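Local atomic coordinates of protein kinase containing Z-DNA binding domains (PDB entry 4LB6), a protein that binds left-handed Z-DNA through the Zalpha domain described here and probably phosphorylates the translation factor eIF2alpha through its kinase domain. Residues 10-15 and 35-40; 15-20 and 53-58; 29-34 and 40-45. All coordinates share one frame; numbering follows the deposited sequence. Where two conformers were deposited one is given.

Overall arrangement
All three contacts lie in a single Zalpha domain. Helix 10-23 supplies residues 10-15 to interaction 1 and 15-20 to interaction 2, with R15 common to both; helix 39-51 serves interactions 1 and 3, which share S40. The centres of interactions 1 and 3 are about 6 Å apart, and interaction 2 lies about 11 Å from each. Along the chain interaction 3 is nested within the loop that interaction 2 closes, whereas interaction 1 alternates with both. Together they join helix 10-23, the helix-turn-helix of 28-35 and 39-51, and strand 55-58 into one compact winged fold, with helix 39-51 presented to the DNA.

Interaction 1. Residues 10-15 and 35-40; sequences NEIEMR and LKLEKS. With nucleotides of chain B.
R15 and L35 lie alongside each other, their side chains running opposite ways, so that the guanidinium lies beside the leucine instead of meeting it end on. The arginine chain bends at its third torsion (chi3 69°), which brings NH2 to the carbonyl at the start of the turn: NH2 donates to L35 O at 2.9 Å, with an N-H...O angle of 153°. The approach is well off the C=O direction, at 108° seen from the oxygen, and the donor is tilted out of the carbonyl plane. L35 CG covers one guanidinium face, and L35 CD1 rests 3.9 Å from R15 O, so the leucine touches both ends of the arginine. A water accepts from R15 NH1 at 3.0 Å. L37 comes at the guanidinium obliquely, its CD2 4.0 Å from R15 NH1, and the same methyl meets I12 tip to tip, with L37 CD2 3.6 Å from I12 CD1. A leucine in place of R15 would probably leave the L35 carbonyl without its side-chain donor and the water without the NH1 that binds it. E38 takes the N-cap position of the next helix. Just beyond, K39 curls at its third and fourth torsions and puts NZ 2.6 Å from OP1 of DG5 of chain B, to which it donates a hydrogen bond. The arrangement is that of a helix-turn-helix, its turn backed by the first helix of the Zalpha domain and its recognition helix starting at a DNA phosphate.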
loop_
_atom_site.group_PDB
_atom_site.type_symbol
_atom_site.label_atom_id
_atom_site.label_comp_id
_atom_site.label_asym_id
_atom_site.label_seq_id
_atom_site.Cartn_x
_atom_site.Cartn_y
_atom_site.Cartn_z
ATOM N N ASN A 10 -28.411 5.525 -3.730
ATOM C CA ASN A 10 -28.815 6.219 -2.529
ATOM C C ASN A 10 -28.515 5.340 -1.334
ATOM O O ASN A 10 -28.181 5.847 -0.274
ATOM C CB ASN A 10 -30.290 6.601 -2.644
ATOM C CG ASN A 10 -30.535 7.452 -3.864
ATOM O OD1 ASN A 10 -29.597 8.089 -4.362
ATOM N ND2 ASN A 10 -31.773 7.464 -4.372
ATOM N N GLU A 11 -28.571 4.020 -1.512
ATOM C CA GLU A 11 -28.271 3.129 -0.393
ATOM C C GLU A 11 -26.798 3.218 0.034
ATOM O O GLU A 11 -26.478 3.212 1.218
ATOM C CB GLU A 11 -28.628 1.672 -0.695
ATOM C CG GLU A 11 -28.345 0.735 0.489
ATOM C CD GLU A 11 -29.497 0.706 1.524
ATOM O OE1 GLU A 11 -30.650 1.049 1.182
ATOM O OE2 GLU A 11 -29.246 0.334 2.687
ATOM N N ILE A 12 -25.903 3.226 -0.943
ATOM C CA ILE A 12 -24.468 3.388 -0.641
ATOM C C ILE A 12 -24.263 4.697 0.074
ATOM O O ILE A 12 -23.556 4.769 1.071
ATOM C CB ILE A 12 -23.605 3.425 -1.945
ATOM C CG1 ILE A 12 -23.698 2.106 -2.675
ATOM C CG2 ILE A 12 -22.126 3.829 -1.670
ATOM C CD1 ILE A 12 -23.253 0.963 -1.846
ATOM N N GLU A 13 -24.880 5.757 -0.451
ATOM C CA GLU A 13 -24.607 7.064 0.112
ATOM C C GLU A 13 -25.186 7.129 1.507
ATOM O O GLU A 13 -24.557 7.686 2.376
ATOM C CB GLU A 13 -25.083 8.221 -0.795
ATOM C CG GLU A 13 -24.055 8.528 -1.857
ATOM C CD GLU A 13 -24.422 9.574 -2.899
ATOM O OE1 GLU A 13 -25.334 10.391 -2.698
ATOM O OE2 GLU A 13 -23.732 9.587 -3.943
ATOM N N MET A 14 -26.371 6.559 1.722
ATOM C CA MET A 14 -26.933 6.514 3.075
ATOM C C MET A 14 -26.000 5.765 4.023
ATOM O O MET A 14 -25.771 6.192 5.177
ATOM C CB MET A 14 -28.327 5.858 3.057
ATOM C CG MET A 14 -28.836 5.509 4.449
ATOM S SD MET A 14 -30.487 4.798 4.365
ATOM C CE MET A 14 -31.293 5.970 3.284
ATOM N N ARG A 15 -25.466 4.644 3.546
ATOM C CA ARG A 15 -24.593 3.819 4.388
ATOM C C ARG A 15 -23.259 4.532 4.738
ATOM O O ARG A 15 -22.753 4.438 5.855
ATOM C CB ARG A 15 -24.346 2.446 3.735
ATOM C CG ARG A 15 -25.569 1.456 3.892
ATOM C CD ARG A 15 -25.278 0.104 3.154
ATOM N NE ARG A 15 -24.223 -0.651 3.845
ATOM C CZ ARG A 15 -23.264 -1.401 3.272
ATOM N NH1 ARG A 15 -23.155 -1.534 1.945
ATOM N NH2 ARG A 15 -22.397 -2.019 4.066
ATOM N N LEU A 35 -18.029 -1.281 5.427
ATOM C CA LEU A 35 -19.179 -1.402 4.534
ATOM C C LEU A 35 -19.022 -2.525 3.503
ATOM O O LEU A 35 -19.968 -2.849 2.779
ATOM C CB LEU A 35 -19.434 -0.072 3.820
ATOM C CG LEU A 35 -19.734 1.129 4.723
ATOM C CD1 LEU A 35 -20.120 2.312 3.863
ATOM C CD2 LEU A 35 -20.820 0.801 5.756
ATOM N N LYS A 36 -17.813 -3.087 3.412
ATOM C CA LYS A 36 -17.493 -4.082 2.392
ATOM C C LYS A 36 -17.832 -3.609 0.988
ATOM O O LYS A 36 -18.546 -4.288 0.266
ATOM C CB LYS A 36 -18.139 -5.448 2.727
ATOM C CG LYS A 36 -17.806 -5.962 4.107
ATOM C CD LYS A 36 -18.541 -7.276 4.381
ATOM C CE LYS A 36 -19.007 -7.433 5.834
ATOM N NZ LYS A 36 -19.538 -8.818 6.070
ATOM N N LEU A 37 -17.328 -2.426 0.615
ATOM C CA LEU A 37 -17.463 -1.879 -0.735
ATOM C C LEU A 37 -16.027 -1.641 -1.295
ATOM O O LEU A 37 -15.054 -1.693 -0.546
ATOM C CB LEU A 37 -18.191 -0.545 -0.709
ATOM C CG LEU A 37 -19.619 -0.662 -0.105
ATOM C CD1 LEU A 37 -20.059 0.776 0.267
ATOM C CD2 LEU A 37 -20.555 -1.312 -1.120
ATOM N N GLU A 38 -15.887 -1.406 -2.599
ATOM C CA GLU A 38 -14.560 -1.034 -3.121
ATOM C C GLU A 38 -14.243 0.362 -2.599
ATOM O O GLU A 38 -15.116 1.211 -2.534
ATOM C CB GLU A 38 -14.572 -1.002 -4.681
ATOM C CG GLU A 38 -14.767 -2.391 -5.348
ATOM C CD GLU A 38 -13.445 -3.188 -5.477
ATOM O OE1 GLU A 38 -12.342 -2.598 -5.413
ATOM O OE2 GLU A 38 -13.502 -4.418 -5.633
ATOM N N LYS A 39 -12.982 0.615 -2.362
ATOM C CA LYS A 39 -12.478 1.947 -1.976
ATOM C C LYS A 39 -12.874 2.965 -3.032
ATOM O O LYS A 39 -13.376 4.033 -2.684
ATOM C CB LYS A 39 -10.965 1.928 -1.821
ATOM C CG LYS A 39 -10.341 3.298 -1.431
ATOM C CD LYS A 39 -8.821 3.248 -1.200
ATOM C CE LYS A 39 -7.971 3.220 -2.463
ATOM N NZ LYS A 39 -7.795 4.643 -3.005
ATOM N N SER A 40 -12.723 2.629 -4.311
ATOM C CA SER A 40 -13.032 3.606 -5.347
ATOM C C SER A 40 -14.542 3.953 -5.329
ATOM O O SER A 40 -14.933 5.125 -5.604
ATOM C CB SER A 40 -12.624 3.050 -6.709
ATOM O OG SER A 40 -13.390 1.881 -6.934
ATOM P P DG B 5 -9.955 5.944 -5.727
ATOM O OP1 DG B 5 -9.815 5.663 -4.288
ATOM O OP2 DG B 5 -10.008 4.865 -6.777
ATOM O "O5'" DG B 5 -11.209 6.892 -5.903
ATOM C "C5'" DG B 5 -11.695 7.312 -7.263
ATOM C "C4'" DG B 5 -12.736 8.400 -7.131
ATOM O "O4'" DG B 5 -12.217 9.555 -6.464
ATOM C "C3'" DG B 5 -13.142 8.944 -8.536
ATOM O "O3'" DG B 5 -14.308 8.173 -8.861
ATOM C "C2'" DG B 5 -13.529 10.366 -8.239
ATOM C "C1'" DG B 5 -12.744 10.782 -6.999
ATOM N N9 DG B 5 -11.567 11.644 -7.176
ATOM C C8 DG B 5 -11.372 12.819 -6.510
ATOM N N7 DG B 5 -10.198 13.386 -6.738
ATOM C C5 DG B 5 -9.593 12.554 -7.677
ATOM C C6 DG B 5 -8.294 12.654 -8.255
ATOM O O6 DG B 5 -7.457 13.534 -8.069
ATOM N N1 DG B 5 -7.984 11.583 -9.098
ATOM C C2 DG B 5 -8.839 10.511 -9.286
ATOM N N2 DG B 5 -8.388 9.516 -10.098
ATOM N N3 DG B 5 -10.069 10.434 -8.698
ATOM C C4 DG B 5 -10.376 11.462 -7.903
HETATM O O HOH W 1 -21.597 -4.046 1.458
#

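Interaction 2. Residues 15-20 and 53-58; sequences RICDYL and KQVFKT
V55 packs against L20 and C17, and the meeting is wholly apolar. The closest approach is between two methyl groups, L20 CD1 and V55 CG1, 3.8 Å apart, with the two side chains crossing at about a right angle. The valine turns CG1 anti to its own carbonyl carbon (chi1 -54°), which aims this branch at the helix. The sulfur of C17 touches the same methyl from one helical turn earlier, C17 SG lying 4.3 Å from V55 CG1, a looser contact than that of the leucine. One methyl of the valine therefore touches two residues spaced three apart on helix 10-23. The backbones stay well separated, the CA atoms of C17 and V55 being 7.9 Å apart.

Hydrogen bonds do not cross this contact. Within the helix, L20 N bonds to I16 O at 3.0 Å. At the other side K53, with positive phi, is the C-prime residue of a Schellman motif that ends helix 39-51, with Q54 N returning to L49 O. After Q54 the chain enters strand 55-58, whose backbone pairs with its antiparallel partner at F56 with N68 and T58 with V66.

L69 of strand 66-69 touches both L20 and V55, and W67 also packs on V55. I16 meanwhile turns to H45 and L46, so helix 10-23 packs on helix 39-51 as well as on the two-stranded sheet of the wing.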
loop_
_atom_site.group_PDB
_atom_site.type_symbol
_atom_site.label_atom_id
_atom_site.label_comp_id
_atom_site.label_asym_id
_atom_site.label_seq_id
_atom_site.Cartn_x
_atom_site.Cartn_y
_atom_site.Cartn_z
ATOM N N ARG A 15 -25.466 4.644 3.546
ATOM C CA ARG A 15 -24.593 3.819 4.388
ATOM C C ARG A 15 -23.259 4.532 4.738
ATOM O O ARG A 15 -22.753 4.438 5.855
ATOM C CB ARG A 15 -24.346 2.446 3.735
ATOM C CG ARG A 15 -25.569 1.456 3.892
ATOM C CD ARG A 15 -25.278 0.104 3.154
ATOM N NE ARG A 15 -24.223 -0.651 3.845
ATOM C CZ ARG A 15 -23.264 -1.401 3.272
ATOM N NH1 ARG A 15 -23.155 -1.534 1.945
ATOM N NH2 ARG A 15 -22.397 -2.019 4.066
ATOM N N ILE A 16 -22.736 5.291 3.794
ATOM C CA ILE A 16 -21.543 6.080 4.054
ATOM C C ILE A 16 -21.824 7.172 5.080
ATOM O O ILE A 16 -21.055 7.362 6.035
ATOM C CB ILE A 16 -21.025 6.734 2.762
ATOM C CG1 ILE A 16 -20.466 5.610 1.866
ATOM C CG2 ILE A 16 -19.850 7.750 3.095
ATOM C CD1 ILE A 16 -20.133 6.010 0.368
ATOM N N CYS A 17 -22.943 7.863 4.899
ATOM C CA CYS A 17 -23.243 8.971 5.775
ATOM C C CYS A 17 -23.551 8.429 7.160
ATOM O O CYS A 17 -23.273 9.066 8.180
ATOM C CB CYS A 17 -24.436 9.765 5.259
ATOM S SG CYS A 17 -23.953 10.801 3.824
ATOM N N ASP A 18 -24.142 7.253 7.191
ATOM C CA ASP A 18 -24.483 6.669 8.490
ATOM C C ASP A 18 -23.209 6.250 9.247
ATOM O O ASP A 18 -23.109 6.385 10.459
ATOM C CB ASP A 18 -25.399 5.483 8.268
ATOM C CG ASP A 18 -25.813 4.819 9.556
ATOM O OD1 ASP A 18 -26.727 5.311 10.249
ATOM O OD2 ASP A 18 -25.202 3.778 9.851
ATOM N N TYR A 19 -22.237 5.733 8.504
ATOM C CA TYR A 19 -20.930 5.457 9.088
ATOM C C TYR A 19 -20.293 6.724 9.717
ATOM O O TYR A 19 -19.836 6.722 10.900
ATOM C CB TYR A 19 -20.000 4.797 8.037
ATOM C CG TYR A 19 -18.673 4.399 8.645
ATOM C CD1 TYR A 19 -17.671 5.323 8.797
ATOM C CD2 TYR A 19 -18.468 3.126 9.139
ATOM C CE1 TYR A 19 -16.484 4.988 9.407
ATOM C CE2 TYR A 19 -17.237 2.778 9.729
ATOM C CZ TYR A 19 -16.288 3.724 9.873
ATOM O OH TYR A 19 -15.061 3.434 10.483
ATOM N N LEU A 20 -20.280 7.799 8.939
ATOM C CA LEU A 20 -19.766 9.064 9.436
ATOM C C LEU A 20 -20.599 9.600 10.629
ATOM O O LEU A 20 -20.040 10.159 11.560
ATOM C CB LEU A 20 -19.691 10.092 8.327
ATOM C CG LEU A 20 -18.675 9.767 7.201
ATOM C CD1 LEU A 20 -18.810 10.781 6.095
ATOM C CD2 LEU A 20 -17.206 9.683 7.656
ATOM N N LYS A 53 -22.682 19.264 -0.541
ATOM C CA LYS A 53 -22.586 19.851 0.792
ATOM C C LYS A 53 -23.124 18.979 1.901
ATOM O O LYS A 53 -23.583 19.491 2.923
ATOM C CB LYS A 53 -23.275 21.230 0.856
ATOM C CG LYS A 53 -22.630 22.308 0.012
ATOM C CD LYS A 53 -21.203 22.686 0.461
ATOM C CE LYS A 53 -20.746 24.017 -0.174
ATOM N NZ LYS A 53 -19.244 24.076 -0.397
ATOM N N GLN A 54 -23.050 17.661 1.728
ATOM C CA GLN A 54 -23.469 16.738 2.775
ATOM C C GLN A 54 -22.301 16.223 3.659
ATOM O O GLN A 54 -22.509 15.885 4.802
ATOM C CB GLN A 54 -24.244 15.573 2.159
ATOM C CG GLN A 54 -25.617 15.981 1.656
ATOM C CD GLN A 54 -26.297 14.886 0.854
ATOM O OE1 GLN A 54 -26.250 14.894 -0.384
ATOM N NE2 GLN A 54 -26.938 13.932 1.548
ATOM N N VAL A 55 -21.082 16.173 3.123
ATOM C CA VAL A 55 -19.899 15.825 3.896
ATOM C C VAL A 55 -18.786 16.797 3.503
ATOM O O VAL A 55 -18.875 17.503 2.489
ATOM C CB VAL A 55 -19.369 14.371 3.593
ATOM C CG1 VAL A 55 -20.507 13.311 3.789
ATOM C CG2 VAL A 55 -18.784 14.316 2.180
ATOM N N PHE A 56 -17.714 16.816 4.269
ATOM C CA PHE A 56 -16.563 17.639 3.849
ATOM C C PHE A 56 -15.288 16.948 4.200
ATOM O O PHE A 56 -15.249 16.079 5.064
ATOM C CB PHE A 56 -16.586 19.036 4.479
ATOM C CG PHE A 56 -16.440 19.028 5.978
ATOM C CD1 PHE A 56 -17.480 18.646 6.774
ATOM C CD2 PHE A 56 -15.236 19.375 6.577
ATOM C CE1 PHE A 56 -17.367 18.644 8.163
ATOM C CE2 PHE A 56 -15.101 19.365 7.951
ATOM C CZ PHE A 56 -16.178 19.003 8.748
ATOM N N LYS A 57 -14.231 17.284 3.478
ATOM C CA LYS A 57 -12.965 16.687 3.813
ATOM C C LYS A 57 -12.009 17.784 4.229
ATOM O O LYS A 57 -12.164 18.942 3.831
ATOM C CB LYS A 57 -12.394 15.891 2.644
ATOM C CG LYS A 57 -11.623 16.696 1.648
ATOM C CD LYS A 57 -11.146 15.836 0.508
ATOM C CE LYS A 57 -10.466 16.706 -0.543
ATOM N NZ LYS A 57 -11.396 17.794 -0.998
ATOM N N THR A 58 -11.043 17.392 5.049
ATOM C CA THR A 58 -9.903 18.210 5.396
ATOM C C THR A 58 -8.683 17.425 4.985
ATOM O O THR A 58 -8.645 16.190 5.076
ATOM C CB THR A 58 -9.817 18.435 6.888
ATOM O OG1 THR A 58 -9.579 17.172 7.517
ATOM C CG2 THR A 58 -11.131 19.014 7.407
#

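Interaction 3. Residues 29-34 and 40-45; sequences QDIFKE and STVNRH. With nucleotides of chain B; nucleotides of chain C.
V42 wedges its two methyls against helix 28-35: V42 CG1 meets I31 CG2 at 3.7 Å, crossing it obliquely, and V42 CG2 meets F32 CB at the same distance. The ring of F32 continues past the valine to the DNA, where CZ comes edge-on to O5' of DG7 of chain C at 3.6 Å.

R44, two residues on, reaches a backbone phosphate of chain B. Its CB lies 3.7 Å from O3' of DG5 of chain B. CG, anti to the backbone N (chi1 168°), and then CD run along OP1 of DC6 of chain B, with R44 CD 3.6 Å from that oxygen. NE completes the approach, donating to DC6 OP1 at 2.8 Å with an angle of 166°; the phosphate lies at the guanidinium edge, and S40 O lies over one face, toward its rim. At the tip, NH2 forms a salt bridge with E38 of the second subunit, which probably steadies the group's rotation.

N43 grips the preceding phosphate, ND2 donating to OP1 of DG5 of chain B at 2.8 Å and 165°. That oxygen also accepts from K39, so two side chains hold it. Valine packing on helix 28-35 together with phosphate contacts from N43 and R44 fits the recognition helix of a winged helix-turn-helix, here bound to the zigzag backbone of Z-DNA.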
loop_
_atom_site.group_PDB
_atom_site.type_symbol
_atom_site.label_atom_id
_atom_site.label_comp_id
_atom_site.label_asym_id
_atom_site.label_seq_id
_atom_site.Cartn_x
_atom_site.Cartn_y
_atom_site.Cartn_z
ATOM N N GLN A 29 -10.518 4.444 3.988
ATOM C CA GLN A 29 -10.128 3.099 4.329
ATOM C C GLN A 29 -10.998 2.548 5.481
ATOM O O GLN A 29 -11.518 1.411 5.403
ATOM C CB GLN A 29 -8.627 3.065 4.680
ATOM C CG GLN A 29 -7.682 3.178 3.436
ATOM C CD GLN A 29 -7.460 4.608 2.921
ATOM O OE1 GLN A 29 -7.866 5.584 3.545
ATOM N NE2 GLN A 29 -6.774 4.735 1.781
ATOM N N ASP A 30 -11.222 3.400 6.496
ATOM C CA ASP A 30 -12.185 3.140 7.581
ATOM C C ASP A 30 -13.530 2.665 7.055
ATOM O O ASP A 30 -14.090 1.659 7.496
ATOM C CB ASP A 30 -12.406 4.415 8.429
ATOM C CG ASP A 30 -11.192 4.768 9.278
ATOM O OD1 ASP A 30 -10.477 3.807 9.648
ATOM O OD2 ASP A 30 -10.941 5.982 9.555
ATOM N N ILE A 31 -14.050 3.423 6.102
ATOM C CA ILE A 31 -15.431 3.257 5.623
ATOM C C ILE A 31 -15.549 2.015 4.710
ATOM O O ILE A 31 -16.418 1.151 4.917
ATOM C CB ILE A 31 -15.856 4.480 4.821
ATOM C CG1 ILE A 31 -15.798 5.734 5.691
ATOM C CG2 ILE A 31 -17.289 4.292 4.329
ATOM C CD1 ILE A 31 -15.816 7.066 4.850
ATOM N N PHE A 32 -14.651 1.853 3.733
ATOM C CA PHE A 32 -14.861 0.719 2.796
ATOM C C PHE A 32 -14.702 -0.657 3.436
ATOM O O PHE A 32 -15.327 -1.630 3.012
ATOM C CB PHE A 32 -14.033 0.884 1.453
ATOM C CG PHE A 32 -12.624 0.302 1.462
ATOM C CD1 PHE A 32 -12.384 -1.055 1.307
ATOM C CD2 PHE A 32 -11.532 1.146 1.548
ATOM C CE1 PHE A 32 -11.093 -1.580 1.293
ATOM C CE2 PHE A 32 -10.236 0.635 1.559
ATOM C CZ PHE A 32 -9.997 -0.736 1.428
ATOM N N LYS A 33 -13.841 -0.782 4.437
ATOM C CA LYS A 33 -13.684 -2.088 5.042
ATOM C C LYS A 33 -14.917 -2.448 5.863
ATOM O O LYS A 33 -15.306 -3.610 5.894
ATOM C CB LYS A 33 -12.425 -2.173 5.926
ATOM C CG LYS A 33 -11.139 -1.909 5.162
ATOM C CD LYS A 33 -9.873 -1.926 6.107
ATOM C CE LYS A 33 -8.668 -1.433 5.321
ATOM N NZ LYS A 33 -7.427 -1.434 6.170
ATOM N N GLU A 34 -15.518 -1.473 6.546
ATOM C CA GLU A 34 -16.686 -1.768 7.378
ATOM C C GLU A 34 -17.873 -2.066 6.482
ATOM O O GLU A 34 -18.609 -3.016 6.716
ATOM C CB GLU A 34 -17.003 -0.604 8.312
ATOM C CG GLU A 34 -18.357 -0.713 9.038
ATOM C CD GLU A 34 -18.211 -0.667 10.535
ATOM O OE1 GLU A 34 -17.065 -0.826 11.030
ATOM O OE2 GLU A 34 -19.244 -0.480 11.227
ATOM N N SER A 40 -12.723 2.629 -4.311
ATOM C CA SER A 40 -13.032 3.606 -5.347
ATOM C C SER A 40 -14.542 3.953 -5.329
ATOM O O SER A 40 -14.933 5.125 -5.604
ATOM C CB SER A 40 -12.624 3.050 -6.709
ATOM O OG SER A 40 -13.390 1.881 -6.934
ATOM N N THR A 41 -15.413 2.972 -5.030
ATOM C CA THR A 41 -16.841 3.278 -4.960
ATOM C C THR A 41 -17.127 4.202 -3.787
ATOM O O THR A 41 -17.933 5.121 -3.877
ATOM C CB THR A 41 -17.626 1.980 -4.755
ATOM O OG1 THR A 41 -17.357 1.123 -5.888
ATOM C CG2 THR A 41 -19.124 2.259 -4.578
ATOM N N VAL A 42 -16.512 3.943 -2.635
ATOM C CA VAL A 42 -16.764 4.845 -1.530
ATOM C C VAL A 42 -16.195 6.252 -1.855
ATOM O O VAL A 42 -16.849 7.275 -1.584
ATOM C CB VAL A 42 -16.158 4.281 -0.224
ATOM C CG1 VAL A 42 -16.310 5.270 0.924
ATOM C CG2 VAL A 42 -16.831 2.921 0.126
ATOM N N ASN A 43 -14.994 6.318 -2.415
ATOM C CA ASN A 43 -14.473 7.646 -2.749
ATOM C C ASN A 43 -15.354 8.368 -3.776
ATOM O O ASN A 43 -15.525 9.588 -3.656
ATOM C CB ASN A 43 -12.999 7.622 -3.262
ATOM C CG ASN A 43 -12.001 7.958 -2.186
ATOM O OD1 ASN A 43 -12.295 8.684 -1.239
ATOM N ND2 ASN A 43 -10.754 7.438 -2.348
ATOM N N ARG A 44 -15.850 7.669 -4.807
ATOM C CA ARG A 44 -16.713 8.330 -5.816
ATOM C C ARG A 44 -17.864 9.016 -5.066
ATOM O O ARG A 44 -18.194 10.206 -5.316
ATOM C CB ARG A 44 -17.280 7.286 -6.836
ATOM C CG ARG A 44 -18.418 7.743 -7.789
ATOM C CD ARG A 44 -18.856 6.544 -8.689
ATOM N NE ARG A 44 -17.655 5.842 -9.124
ATOM C CZ ARG A 44 -17.417 4.540 -8.963
ATOM N NH1 ARG A 44 -18.341 3.741 -8.465
ATOM N NH2 ARG A 44 -16.252 4.032 -9.336
ATOM N N HIS A 45 -18.479 8.259 -4.161
ATOM C CA HIS A 45 -19.628 8.822 -3.428
ATOM C C HIS A 45 -19.254 9.903 -2.424
ATOM O O HIS A 45 -20.039 10.829 -2.237
ATOM C CB HIS A 45 -20.477 7.691 -2.812
ATOM C CG HIS A 45 -21.228 6.923 -3.857
ATOM N ND1 HIS A 45 -22.337 7.440 -4.508
ATOM C CD2 HIS A 45 -20.989 5.718 -4.421
ATOM C CE1 HIS A 45 -22.773 6.560 -5.391
ATOM N NE2 HIS A 45 -21.977 5.502 -5.356
ATOM P P DG B 5 -9.955 5.944 -5.727
ATOM O OP1 DG B 5 -9.815 5.663 -4.288
ATOM O OP2 DG B 5 -10.008 4.865 -6.777
ATOM O "O5'" DG B 5 -11.209 6.892 -5.903
ATOM C "C5'" DG B 5 -11.695 7.312 -7.263
ATOM C "C4'" DG B 5 -12.736 8.400 -7.131
ATOM O "O4'" DG B 5 -12.217 9.555 -6.464
ATOM C "C3'" DG B 5 -13.142 8.944 -8.536
ATOM O "O3'" DG B 5 -14.308 8.173 -8.861
ATOM C "C2'" DG B 5 -13.529 10.366 -8.239
ATOM C "C1'" DG B 5 -12.744 10.782 -6.999
ATOM N N9 DG B 5 -11.567 11.644 -7.176
ATOM C C8 DG B 5 -11.372 12.819 -6.510
ATOM N N7 DG B 5 -10.198 13.386 -6.738
ATOM C C5 DG B 5 -9.593 12.554 -7.677
ATOM C C6 DG B 5 -8.294 12.654 -8.255
ATOM O O6 DG B 5 -7.457 13.534 -8.069
ATOM N N1 DG B 5 -7.984 11.583 -9.098
ATOM C C2 DG B 5 -8.839 10.511 -9.286
ATOM N N2 DG B 5 -8.388 9.516 -10.098
ATOM N N3 DG B 5 -10.069 10.434 -8.698
ATOM C C4 DG B 5 -10.376 11.462 -7.903
ATOM P P DC B 6 -14.549 7.547 -10.329
ATOM O OP1 DC B 6 -16.009 7.579 -10.622
ATOM O OP2 DC B 6 -13.809 6.340 -10.635
ATOM O "O5'" DC B 6 -13.969 8.717 -11.307
ATOM C "C5'" DC B 6 -14.383 8.639 -12.691
ATOM C "C4'" DC B 6 -13.117 9.016 -13.523
ATOM O "O4'" DC B 6 -12.771 10.407 -13.307
ATOM C "C3'" DC B 6 -11.861 8.146 -13.300
ATOM O "O3'" DC B 6 -11.265 7.868 -14.562
ATOM C "C2'" DC B 6 -10.968 9.130 -12.511
ATOM C "C1'" DC B 6 -11.389 10.435 -13.179
ATOM N N1 DC B 6 -11.050 11.595 -12.339
ATOM C C2 DC B 6 -9.771 12.136 -12.520
ATOM O O2 DC B 6 -9.028 11.570 -13.325
ATOM N N3 DC B 6 -9.391 13.173 -11.777
ATOM C C4 DC B 6 -10.258 13.709 -10.940
ATOM N N4 DC B 6 -9.889 14.762 -10.217
ATOM C C5 DC B 6 -11.572 13.189 -10.744
ATOM C C6 DC B 6 -11.950 12.130 -11.498
ATOM P P DG C 7 -6.112 -0.219 0.363
ATOM O OP1 DG C 7 -7.098 0.107 -0.594
ATOM O OP2 DG C 7 -5.695 0.539 1.602
ATOM O "O5'" DG C 7 -6.549 -1.660 0.918
ATOM C "C5'" DG C 7 -5.871 -2.293 2.014
ATOM C "C4'" DG C 7 -6.318 -3.718 2.133
ATOM O "O4'" DG C 7 -5.936 -4.512 1.067
ATOM C "C3'" DG C 7 -5.379 -4.275 3.190
ATOM O "O3'" DG C 7 -6.243 -3.996 4.196
ATOM C "C2'" DG C 7 -5.379 -5.728 2.956
ATOM C "C1'" DG C 7 -5.564 -5.816 1.479
ATOM N N9 DG C 7 -4.378 -6.062 0.662
ATOM C C8 DG C 7 -4.265 -7.105 -0.226
ATOM N N7 DG C 7 -3.132 -7.089 -0.895
ATOM C C5 DG C 7 -2.457 -5.958 -0.403
ATOM C C6 DG C 7 -1.146 -5.464 -0.746
ATOM O O6 DG C 7 -0.420 -5.859 -1.614
ATOM N N1 DG C 7 -0.801 -4.319 -0.058
ATOM C C2 DG C 7 -1.641 -3.775 0.913
ATOM N N2 DG C 7 -1.233 -2.617 1.462
ATOM N N3 DG C 7 -2.878 -4.199 1.257
ATOM C C4 DG C 7 -3.180 -5.348 0.596
#